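Local coordinates for centromeric protein-C, isoform A (Drosophila melanogaster, PDB 6O2K) that forms, through this C-terminal cupin domain, a dimer at the centromere and kinetochore, and probably serves as an adaptor between chromatin and other proteins, at residues W17-A28 / S39-Q47; H83-F94 / I131-S142. All coordinates share one frame; numbering follows the deposited sequence.

Contact 1: W17-A28 / S39-Q47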
loop_
_atom_site.group_PDB
_atom_site.type_symbol
_atom_site.label_atom_id
_atom_site.label_comp_id
_atom_site.label_asym_id
_atom_site.label_seq_id
_atom_site.Cartn_x
_atom_site.Cartn_y
_atom_site.Cartn_z
ATOM N N TRP B 17 -7.817 -10.929 -7.017
ATOM C CA TRP B 17 -6.579 -11.485 -7.552
ATOM C C TRP B 17 -5.515 -11.635 -6.465
ATOM O O TRP B 17 -4.812 -12.657 -6.413
ATOM C CB TRP B 17 -6.066 -10.614 -8.696
ATOM C CG TRP B 17 -4.958 -11.258 -9.439
ATOM C CD1 TRP B 17 -5.056 -12.241 -10.383
ATOM C CD2 TRP B 17 -3.568 -10.990 -9.282
ATOM N NE1 TRP B 17 -3.807 -12.588 -10.833
ATOM C CE2 TRP B 17 -2.875 -11.837 -10.168
ATOM C CE3 TRP B 17 -2.841 -10.117 -8.478
ATOM C CZ2 TRP B 17 -1.493 -11.830 -10.275
ATOM C CZ3 TRP B 17 -1.471 -10.111 -8.583
ATOM C CH2 TRP B 17 -0.810 -10.963 -9.474
ATOM N N LEU B 18 -5.373 -10.634 -5.592
ATOM C CA LEU B 18 -4.415 -10.754 -4.496
ATOM C C LEU B 18 -4.777 -11.922 -3.589
ATOM O O LEU B 18 -3.895 -12.656 -3.127
ATOM C CB LEU B 18 -4.336 -9.451 -3.688
ATOM C CG LEU B 18 -3.753 -8.251 -4.431
ATOM C CD1 LEU B 18 -3.927 -6.936 -3.658
ATOM C CD2 LEU B 18 -2.298 -8.504 -4.772
ATOM N N ARG B 19 -6.073 -12.117 -3.334
ATOM C CA ARG B 19 -6.518 -13.212 -2.480
ATOM C C ARG B 19 -6.382 -14.573 -3.146
ATOM O O ARG B 19 -6.535 -15.594 -2.465
ATOM C CB ARG B 19 -7.979 -13.004 -2.065
ATOM C CG ARG B 19 -8.207 -11.868 -1.059
ATOM C CD ARG B 19 -9.678 -11.471 -1.028
ATOM N NE ARG B 19 -10.489 -12.416 -0.256
ATOM C CZ ARG B 19 -11.816 -12.378 -0.179
ATOM N NH1 ARG B 19 -12.501 -11.440 -0.828
ATOM N NH2 ARG B 19 -12.461 -13.272 0.555
ATOM N N GLY B 20 -6.116 -14.619 -4.448
ATOM C CA GLY B 20 -6.073 -15.893 -5.140
ATOM C C GLY B 20 -7.425 -16.495 -5.444
ATOM O O GLY B 20 -7.483 -17.632 -5.922
ATOM N N VAL B 21 -8.517 -15.773 -5.175
ATOM C CA VAL B 21 -9.856 -16.267 -5.485
ATOM C C VAL B 21 -10.338 -15.824 -6.857
ATOM O O VAL B 21 -11.415 -16.250 -7.295
ATOM C CB VAL B 21 -10.871 -15.823 -4.410
ATOM C CG1 VAL B 21 -10.323 -16.087 -3.018
ATOM C CG2 VAL B 21 -11.208 -14.361 -4.571
ATOM N N GLY B 22 -9.573 -14.989 -7.552
ATOM C CA GLY B 22 -9.936 -14.508 -8.864
ATOM C C GLY B 22 -8.840 -14.763 -9.872
ATOM O O GLY B 22 -7.659 -14.533 -9.590
ATOM N N ASP B 23 -9.223 -15.253 -11.048
ATOM C CA ASP B 23 -8.286 -15.592 -12.110
ATOM C C ASP B 23 -8.103 -14.469 -13.121
ATOM O O ASP B 23 -7.206 -14.558 -13.964
ATOM C CB ASP B 23 -8.764 -16.845 -12.843
ATOM C CG ASP B 23 -10.086 -16.626 -13.548
ATOM O OD1 ASP B 23 -10.095 -16.571 -14.797
ATOM O OD2 ASP B 23 -11.116 -16.486 -12.852
ATOM N N ALA B 24 -8.954 -13.450 -13.095
ATOM C CA ALA B 24 -8.749 -12.287 -13.944
ATOM C C ALA B 24 -7.694 -11.397 -13.303
ATOM O O ALA B 24 -7.860 -11.005 -12.144
ATOM C CB ALA B 24 -10.041 -11.509 -14.132
ATOM N N PRO B 25 -6.605 -11.078 -13.996
ATOM C CA PRO B 25 -5.588 -10.198 -13.416
ATOM C C PRO B 25 -6.071 -8.758 -13.391
ATOM O O PRO B 25 -6.995 -8.391 -14.137
ATOM C CB PRO B 25 -4.395 -10.367 -14.367
ATOM C CG PRO B 25 -5.023 -10.688 -15.676
ATOM C CD PRO B 25 -6.231 -11.539 -15.344
ATOM N N PRO B 26 -5.469 -7.914 -12.554
ATOM C CA PRO B 26 -5.783 -6.483 -12.608
ATOM C C PRO B 26 -5.586 -5.953 -14.023
ATOM O O PRO B 26 -4.810 -6.496 -14.811
ATOM C CB PRO B 26 -4.782 -5.852 -11.626
ATOM C CG PRO B 26 -4.245 -6.983 -10.813
ATOM C CD PRO B 26 -4.327 -8.205 -11.672
ATOM N N SER B 27 -6.319 -4.899 -14.349
ATOM C CA SER B 27 -6.284 -4.366 -15.704
ATOM C C SER B 27 -4.922 -3.755 -16.025
ATOM O O SER B 27 -4.252 -3.182 -15.165
ATOM C CB SER B 27 -7.377 -3.314 -15.875
ATOM O OG SER B 27 -7.438 -2.444 -14.756
ATOM N N ALA B 28 -4.506 -3.886 -17.279
ATOM C CA ALA B 28 -3.241 -3.303 -17.693
ATOM C C ALA B 28 -3.453 -1.873 -18.199
ATOM O O ALA B 28 -4.576 -1.366 -18.269
ATOM C CB ALA B 28 -2.573 -4.183 -18.750
ATOM N N SER B 39 2.954 -1.851 -12.814
ATOM C CA SER B 39 1.515 -2.071 -12.811
ATOM C C SER B 39 1.167 -3.320 -12.012
ATOM O O SER B 39 1.942 -4.266 -11.938
ATOM C CB SER B 39 0.991 -2.210 -14.241
ATOM O OG SER B 39 1.441 -3.423 -14.823
ATOM N N ALA B 40 -0.028 -3.316 -11.407
ATOM C CA ALA B 40 -0.476 -4.517 -10.706
ATOM C C ALA B 40 -0.668 -5.678 -11.674
ATOM O O ALA B 40 -0.536 -6.848 -11.286
ATOM C CB ALA B 40 -1.778 -4.244 -9.948
ATOM N N ASN B 41 -0.971 -5.372 -12.939
ATOM C CA ASN B 41 -1.131 -6.405 -13.957
ATOM C C ASN B 41 0.134 -7.252 -14.109
ATOM O O ASN B 41 0.059 -8.435 -14.473
ATOM C CB ASN B 41 -1.514 -5.730 -15.276
ATOM C CG ASN B 41 -1.562 -6.685 -16.435
ATOM O OD1 ASN B 41 -0.549 -6.935 -17.100
ATOM N ND2 ASN B 41 -2.747 -7.230 -16.693
ATOM N N GLU B 42 1.296 -6.671 -13.832
ATOM C CA GLU B 42 2.574 -7.361 -13.984
ATOM C C GLU B 42 2.894 -8.294 -12.819
ATOM O O GLU B 42 3.790 -9.135 -12.953
ATOM C CB GLU B 42 3.693 -6.321 -14.148
ATOM C CG GLU B 42 5.023 -6.856 -14.677
ATOM C CD GLU B 42 6.150 -5.826 -14.606
ATOM O OE1 GLU B 42 5.905 -4.690 -14.148
ATOM O OE2 GLU B 42 7.287 -6.151 -15.010
ATOM N N LEU B 43 2.193 -8.174 -11.692
ATOM C CA LEU B 43 2.508 -8.979 -10.517
ATOM C C LEU B 43 2.295 -10.455 -10.807
ATOM O O LEU B 43 1.345 -10.830 -11.495
ATOM C CB LEU B 43 1.619 -8.574 -9.343
ATOM C CG LEU B 43 1.782 -7.167 -8.777
ATOM C CD1 LEU B 43 0.640 -6.874 -7.834
ATOM C CD2 LEU B 43 3.119 -7.062 -8.063
ATOM N N ILE B 44 3.173 -11.296 -10.263
ATOM C CA ILE B 44 3.001 -12.747 -10.322
ATOM C C ILE B 44 3.487 -13.326 -9.000
ATOM O O ILE B 44 4.571 -12.977 -8.523
ATOM C CB ILE B 44 3.740 -13.393 -11.516
ATOM C CG1 ILE B 44 3.096 -12.981 -12.850
ATOM C CG2 ILE B 44 3.732 -14.914 -11.390
ATOM C CD1 ILE B 44 1.660 -13.478 -13.033
ATOM N N PHE B 45 2.659 -14.178 -8.397
ATOM C CA PHE B 45 2.973 -14.773 -7.105
ATOM C C PHE B 45 3.863 -16.003 -7.280
ATOM O O PHE B 45 3.622 -16.836 -8.159
ATOM C CB PHE B 45 1.678 -15.157 -6.388
ATOM C CG PHE B 45 0.987 -14.003 -5.709
ATOM C CD1 PHE B 45 1.364 -13.597 -4.436
ATOM C CD2 PHE B 45 -0.028 -13.312 -6.353
ATOM C CE1 PHE B 45 0.731 -12.540 -3.812
ATOM C CE2 PHE B 45 -0.664 -12.245 -5.728
ATOM C CZ PHE B 45 -0.283 -11.860 -4.460
ATOM N N CYS B 46 4.891 -16.108 -6.440
ATOM C CA CYS B 46 5.771 -17.267 -6.343
ATOM C C CYS B 46 5.732 -17.783 -4.909
ATOM O O CYS B 46 5.695 -16.995 -3.962
ATOM C CB CYS B 46 7.212 -16.906 -6.739
ATOM S SG CYS B 46 8.078 -15.806 -5.560
ATOM N N GLN B 47 5.732 -19.101 -4.734
ATOM C CA GLN B 47 5.593 -19.682 -3.407
ATOM C C GLN B 47 6.965 -20.019 -2.840
ATOM O O GLN B 47 7.756 -20.713 -3.487
ATOM C CB GLN B 47 4.707 -20.929 -3.437
ATOM C CG GLN B 47 3.980 -21.182 -2.120
ATOM C CD GLN B 47 3.188 -22.474 -2.115
ATOM O OE1 GLN B 47 1.996 -22.483 -1.800
ATOM N NE2 GLN B 47 3.843 -23.574 -2.457
#
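The carbonyl oxygen of Pro26 takes a nearly straight hydrogen bond from the side-chain amide of Asn41, ND2 to O 2.9 Å with 170° at the hydrogen. The donor lies almost on the extension of the C=O bond, and the oxygen is in the plane of the Asn41 side-chain amide. With CG turned trans to its own backbone N (chi1 174°), Asn41 reaches across to the loop, where the methyl of Ala28 rests against the same amide, CB to CG 3.6 Å. A leucine in place of Asn41 would probably leave the Pro26 carbonyl without this donor and let the 25-28 loop drift from the 3-10 turn at 40-42. CG of the same proline packs on CB of Ala40 at 3.8 Å, and its CD lies off-centre over one face of the Trp17 ring. The six-membered end of that indole pushes in beside Leu43, CH2 to CB 3.4 Å. CH2 also sits close to the carbonyl O of Leu43, a buried oxygen with no hydrogen-bonding partner in the model. Phe45 lies obliquely to the indole, ring centres 5.3 Å apart and planes at 47°, while CD2 of Leu18 meets the edge of the phenyl ring at CZ, 3.9 Å away. The contact thus fastens the end of helix 6-19, closed at Gly20 by a Schellman motif, to the chain leading into strand 46-48. Arg68 of strand 64-69 bonds the carbonyls of Trp17 and Leu18 and makes a cation-pi contact with Phe45; Asp115 and Arg112 of the second subunit bond the backbone at Ala40 and Ala28.

Contact 2: H83-F94 / I131-S142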
loop_
_atom_site.group_PDB
_atom_site.type_symbol
_atom_site.label_atom_id
_atom_site.label_comp_id
_atom_site.label_asym_id
_atom_site.label_seq_id
_atom_site.Cartn_x
_atom_site.Cartn_y
_atom_site.Cartn_z
ATOM N N HIS B 83 17.188 -4.655 5.793
ATOM C CA HIS B 83 16.197 -3.625 5.551
ATOM C C HIS B 83 15.105 -3.660 6.601
ATOM O O HIS B 83 14.488 -4.715 6.809
ATOM C CB HIS B 83 15.578 -3.804 4.152
ATOM C CG HIS B 83 16.547 -3.552 3.044
ATOM N ND1 HIS B 83 16.953 -2.282 2.693
ATOM C CD2 HIS B 83 17.213 -4.401 2.227
ATOM C CE1 HIS B 83 17.826 -2.360 1.703
ATOM N NE2 HIS B 83 18.001 -3.632 1.402
ATOM N N PRO B 84 14.828 -2.543 7.276
ATOM C CA PRO B 84 13.598 -2.454 8.066
ATOM C C PRO B 84 12.402 -2.564 7.136
ATOM O O PRO B 84 12.511 -2.385 5.923
ATOM C CB PRO B 84 13.664 -1.058 8.705
ATOM C CG PRO B 84 15.018 -0.512 8.370
ATOM C CD PRO B 84 15.507 -1.245 7.159
ATOM N N LEU B 85 11.247 -2.870 7.703
ATOM C CA LEU B 85 10.078 -2.949 6.840
ATOM C C LEU B 85 8.836 -2.470 7.574
ATOM O O LEU B 85 8.837 -2.286 8.789
ATOM C CB LEU B 85 9.913 -4.363 6.290
ATOM C CG LEU B 85 9.809 -5.583 7.182
ATOM C CD1 LEU B 85 8.421 -5.625 7.694
ATOM C CD2 LEU B 85 10.052 -6.806 6.314
ATOM N N LYS B 86 7.783 -2.226 6.805
ATOM C CA LYS B 86 6.460 -1.951 7.334
ATOM C C LYS B 86 5.517 -3.014 6.783
ATOM O O LYS B 86 5.562 -3.321 5.589
ATOM C CB LYS B 86 5.977 -0.551 6.932
ATOM C CG LYS B 86 6.891 0.569 7.408
ATOM C CD LYS B 86 6.371 1.953 7.089
ATOM C CE LYS B 86 7.417 3.009 7.496
ATOM N NZ LYS B 86 8.681 2.900 6.720
ATOM N N LEU B 87 4.691 -3.584 7.647
ATOM C CA LEU B 87 3.672 -4.545 7.242
ATOM C C LEU B 87 2.308 -3.875 7.351
ATOM O O LEU B 87 1.916 -3.425 8.435
ATOM C CB LEU B 87 3.742 -5.804 8.108
ATOM C CG LEU B 87 5.093 -6.541 8.154
ATOM C CD1 LEU B 87 5.050 -7.676 9.171
ATOM C CD2 LEU B 87 5.461 -7.092 6.774
ATOM N N LEU B 88 1.589 -3.816 6.234
ATOM C CA LEU B 88 0.319 -3.107 6.144
ATOM C C LEU B 88 -0.743 -4.066 5.626
ATOM O O LEU B 88 -0.645 -4.543 4.487
ATOM C CB LEU B 88 0.453 -1.887 5.227
ATOM C CG LEU B 88 -0.792 -1.064 4.911
ATOM C CD1 LEU B 88 -1.389 -0.473 6.176
ATOM C CD2 LEU B 88 -0.405 0.040 3.938
ATOM N N VAL B 89 -1.763 -4.328 6.441
ATOM C CA VAL B 89 -2.746 -5.357 6.107
ATOM C C VAL B 89 -3.648 -4.872 4.973
ATOM O O VAL B 89 -4.276 -3.807 5.059
ATOM C CB VAL B 89 -3.557 -5.759 7.344
ATOM C CG1 VAL B 89 -4.633 -6.760 6.973
ATOM C CG2 VAL B 89 -2.623 -6.363 8.396
ATOM N N GLN B 90 -3.705 -5.659 3.896
ATOM C CA GLN B 90 -4.562 -5.393 2.745
ATOM C C GLN B 90 -5.887 -6.115 2.832
ATOM O O GLN B 90 -6.903 -5.608 2.320
ATOM C CB GLN B 90 -3.862 -5.818 1.453
ATOM C CG GLN B 90 -2.569 -5.084 1.210
ATOM C CD GLN B 90 -2.833 -3.637 0.879
ATOM O OE1 GLN B 90 -3.480 -3.332 -0.119
ATOM N NE2 GLN B 90 -2.344 -2.737 1.727
ATOM N N PHE B 91 -5.901 -7.298 3.442
ATOM C CA PHE B 91 -7.157 -8.017 3.614
ATOM C C PHE B 91 -6.966 -9.023 4.735
ATOM O O PHE B 91 -5.916 -9.662 4.823
ATOM C CB PHE B 91 -7.590 -8.738 2.324
ATOM C CG PHE B 91 -8.949 -9.386 2.415
ATOM C CD1 PHE B 91 -9.078 -10.699 2.841
ATOM C CD2 PHE B 91 -10.097 -8.678 2.092
ATOM C CE1 PHE B 91 -10.324 -11.292 2.943
ATOM C CE2 PHE B 91 -11.355 -9.270 2.176
ATOM C CZ PHE B 91 -11.474 -10.572 2.603
ATOM N N GLY B 92 -7.972 -9.157 5.585
ATOM C CA GLY B 92 -7.902 -10.180 6.612
ATOM C C GLY B 92 -7.357 -9.705 7.940
ATOM O O GLY B 92 -7.512 -8.536 8.301
ATOM N N GLU B 93 -6.715 -10.611 8.674
ATOM C CA GLU B 93 -6.252 -10.348 10.032
ATOM C C GLU B 93 -4.964 -11.126 10.266
ATOM O O GLU B 93 -4.840 -12.275 9.810
ATOM C CB GLU B 93 -7.322 -10.764 11.056
ATOM C CG GLU B 93 -7.108 -10.276 12.492
ATOM C CD GLU B 93 -8.209 -10.762 13.434
ATOM O OE1 GLU B 93 -9.304 -11.118 12.938
ATOM O OE2 GLU B 93 -7.984 -10.810 14.663
ATOM N N PHE B 94 -4.024 -10.519 10.985
ATOM C CA PHE B 94 -2.732 -11.141 11.225
ATOM C C PHE B 94 -2.335 -10.988 12.686
ATOM O O PHE B 94 -2.649 -9.988 13.332
ATOM C CB PHE B 94 -1.630 -10.519 10.345
ATOM C CG PHE B 94 -1.711 -10.907 8.894
ATOM C CD1 PHE B 94 -1.158 -12.102 8.452
ATOM C CD2 PHE B 94 -2.333 -10.075 7.967
ATOM C CE1 PHE B 94 -1.221 -12.455 7.114
ATOM C CE2 PHE B 94 -2.402 -10.428 6.623
ATOM C CZ PHE B 94 -1.850 -11.622 6.198
ATOM N N ILE B 131 -7.092 -15.914 10.721
ATOM C CA ILE B 131 -8.448 -16.331 10.373
ATOM C C ILE B 131 -8.433 -17.485 9.375
ATOM O O ILE B 131 -7.417 -17.796 8.750
ATOM C CB ILE B 131 -9.279 -15.166 9.809
ATOM C CG1 ILE B 131 -8.535 -14.511 8.648
ATOM C CG2 ILE B 131 -9.582 -14.165 10.900
ATOM C CD1 ILE B 131 -9.348 -13.485 7.910
ATOM N N ASP B 132 -9.615 -18.093 9.201
ATOM C CA ASP B 132 -9.808 -19.262 8.350
ATOM C C ASP B 132 -10.085 -18.879 6.894
ATOM O O ASP B 132 -10.812 -19.586 6.178
ATOM C CB ASP B 132 -10.934 -20.123 8.932
ATOM C CG ASP B 132 -11.100 -21.462 8.221
ATOM O OD1 ASP B 132 -12.169 -22.085 8.390
ATOM O OD2 ASP B 132 -10.169 -21.893 7.506
ATOM N N LYS B 133 -9.529 -17.758 6.446
ATOM C CA LYS B 133 -9.589 -17.327 5.058
ATOM C C LYS B 133 -8.208 -16.836 4.647
ATOM O O LYS B 133 -7.358 -16.532 5.488
ATOM C CB LYS B 133 -10.607 -16.203 4.848
ATOM C CG LYS B 133 -12.007 -16.486 5.351
ATOM C CD LYS B 133 -12.800 -15.191 5.522
ATOM C CE LYS B 133 -12.335 -14.118 4.546
ATOM N NZ LYS B 133 -13.103 -14.151 3.273
ATOM N N VAL B 134 -7.993 -16.736 3.335
ATOM C CA VAL B 134 -6.743 -16.172 2.851
ATOM C C VAL B 134 -6.657 -14.717 3.290
ATOM O O VAL B 134 -7.603 -13.942 3.106
ATOM C CB VAL B 134 -6.652 -16.295 1.324
ATOM C CG1 VAL B 134 -5.483 -15.474 0.803
ATOM C CG2 VAL B 134 -6.498 -17.743 0.921
ATOM N N SER B 135 -5.532 -14.348 3.896
ATOM C CA SER B 135 -5.273 -12.953 4.245
ATOM C C SER B 135 -4.072 -12.458 3.457
ATOM O O SER B 135 -3.233 -13.245 3.005
ATOM C CB SER B 135 -5.020 -12.753 5.749
ATOM O OG SER B 135 -6.128 -13.162 6.526
ATOM N N VAL B 136 -3.989 -11.138 3.299
ATOM C CA VAL B 136 -2.989 -10.519 2.439
ATOM C C VAL B 136 -2.405 -9.311 3.153
ATOM O O VAL B 136 -3.154 -8.467 3.659
ATOM C CB VAL B 136 -3.596 -10.079 1.094
ATOM C CG1 VAL B 136 -2.545 -9.412 0.228
ATOM C CG2 VAL B 136 -4.223 -11.265 0.375
ATOM N N LEU B 137 -1.076 -9.210 3.174
ATOM C CA LEU B 137 -0.447 -7.996 3.685
ATOM C C LEU B 137 0.526 -7.431 2.667
ATOM O O LEU B 137 1.081 -8.154 1.837
ATOM C CB LEU B 137 0.266 -8.209 5.034
ATOM C CG LEU B 137 1.493 -9.109 5.192
ATOM C CD1 LEU B 137 2.754 -8.444 4.674
ATOM C CD2 LEU B 137 1.660 -9.462 6.660
ATOM N N MET B 138 0.695 -6.116 2.722
ATOM C CA MET B 138 1.677 -5.417 1.906
ATOM C C MET B 138 2.959 -5.288 2.713
ATOM O O MET B 138 2.926 -4.923 3.893
ATOM C CB MET B 138 1.162 -4.033 1.495
ATOM C CG MET B 138 2.117 -3.222 0.607
ATOM S SD MET B 138 1.515 -1.510 0.309
ATOM C CE MET B 138 0.147 -1.791 -0.833
ATOM N N CYS B 139 4.079 -5.607 2.079
ATOM C CA CYS B 139 5.408 -5.543 2.671
ATOM C C CYS B 139 6.162 -4.374 2.043
ATOM O O CYS B 139 6.405 -4.391 0.829
ATOM C CB CYS B 139 6.129 -6.870 2.420
ATOM S SG CYS B 139 7.844 -6.946 2.938
ATOM N N ILE B 140 6.523 -3.381 2.854
ATOM C CA ILE B 140 7.188 -2.163 2.414
ATOM C C ILE B 140 8.544 -2.115 3.097
ATOM O O ILE B 140 8.610 -1.908 4.310
ATOM C CB ILE B 140 6.383 -0.912 2.778
ATOM C CG1 ILE B 140 4.956 -1.015 2.237
ATOM C CG2 ILE B 140 7.141 0.337 2.320
ATOM C CD1 ILE B 140 3.993 0.087 2.770
ATOM N N ARG B 141 9.616 -2.250 2.333
ATOM C CA ARG B 141 10.948 -2.219 2.926
ATOM C C ARG B 141 11.628 -0.880 2.650
ATOM O O ARG B 141 11.362 -0.227 1.636
ATOM C CB ARG B 141 11.795 -3.370 2.396
ATOM C CG ARG B 141 11.108 -4.723 2.524
ATOM C CD ARG B 141 12.126 -5.821 2.788
ATOM N NE ARG B 141 12.984 -6.063 1.639
ATOM C CZ ARG B 141 14.110 -6.777 1.678
ATOM N NH1 ARG B 141 14.823 -6.955 0.571
ATOM N NH2 ARG B 141 14.534 -7.301 2.821
ATOM N N SER B 142 12.485 -0.455 3.578
ATOM C CA SER B 142 13.238 0.788 3.373
ATOM C C SER B 142 14.745 0.566 3.489
ATOM O O SER B 142 15.209 -0.498 3.888
ATOM C CB SER B 142 12.794 1.864 4.369
ATOM O OG SER B 142 12.677 1.339 5.680
ATOM O OXT SER B 142 15.538 1.454 3.188
HETATM O O HOH W 1 13.937 -7.339 5.746
#
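Antiparallel strands 85-89 and 135-141 pair as inner strands of the six-stranded sheet of the cupin jelly-roll, a buried contact near the centre of the chain. Reciprocal backbone bonds join Lys86 with Ile140 and Leu88 with Met138. At the corner the ladder slips by one residue: the carbonyl O of Val136 accepts from both Gln90 N at 2.9 Å and Phe91 N at 3.0 Å, a classic beta bulge. Next to it Gly92 takes a positive phi, and its CA lies against OG of Ser135. Leu85, Leu87, Val89, Leu137 and Cys139 face the interior between the two sheets. There CD2 of Leu137 stands over the middle of the Phe94 ring, 4.0 Å from its centroid and only 3° off the normal, a CH-pi contact, while the other methyl, CD1, meets CD2 of Leu87 at 3.7 Å. A chi1 of 66° sets CG of Leu137 between backbone N and carbonyl carbon, from where its two methyls reach these partners. At the corner, the bent Gln90 chain slants across Met138, NE2 to CE 3.7 Å; the Met138 side chain is on the opposite face from Leu137. At the chain end, ND1 of His83 donates to the terminal carboxylate, O of Ser142, at 2.8 Å; this oxygen lies near the imidazole plane, but the donor stands 40° out of the carboxylate plane. The His83 ring presents CD2 to one face of the Arg141 guanidinium, whose NH2 also donates to a water bound by the His83 carbonyl and whose NE bonds the carbonyl O of Ala62. Strands 116-119 and 64-69 flank the pair, strand 124-129 of the second sheet covers Leu87 and Leu137, and Ile140 packs on Ile140 of the second subunit.

The two contacts follow one another along the chain, contact 1 closing before contact 2 opens, with their centres about 16 Å apart. Both reach the six-stranded sheet: contact 1 at its outermost strand 46-48, contact 2 at the inner strands 85-89 and 135-141. The end of helix 6-19 bridges them, as the Leu18 carbonyl packs on Val136 and Arg19 lies against Phe91 and Val134. Arg19 also brings its guanidinium close to the like-charged Lys133, which forms a salt bridge with Asp5 of the second subunit. Since both contacts touch that subunit, the N-terminal extension and the jelly-roll core each contribute to the cupin dimer.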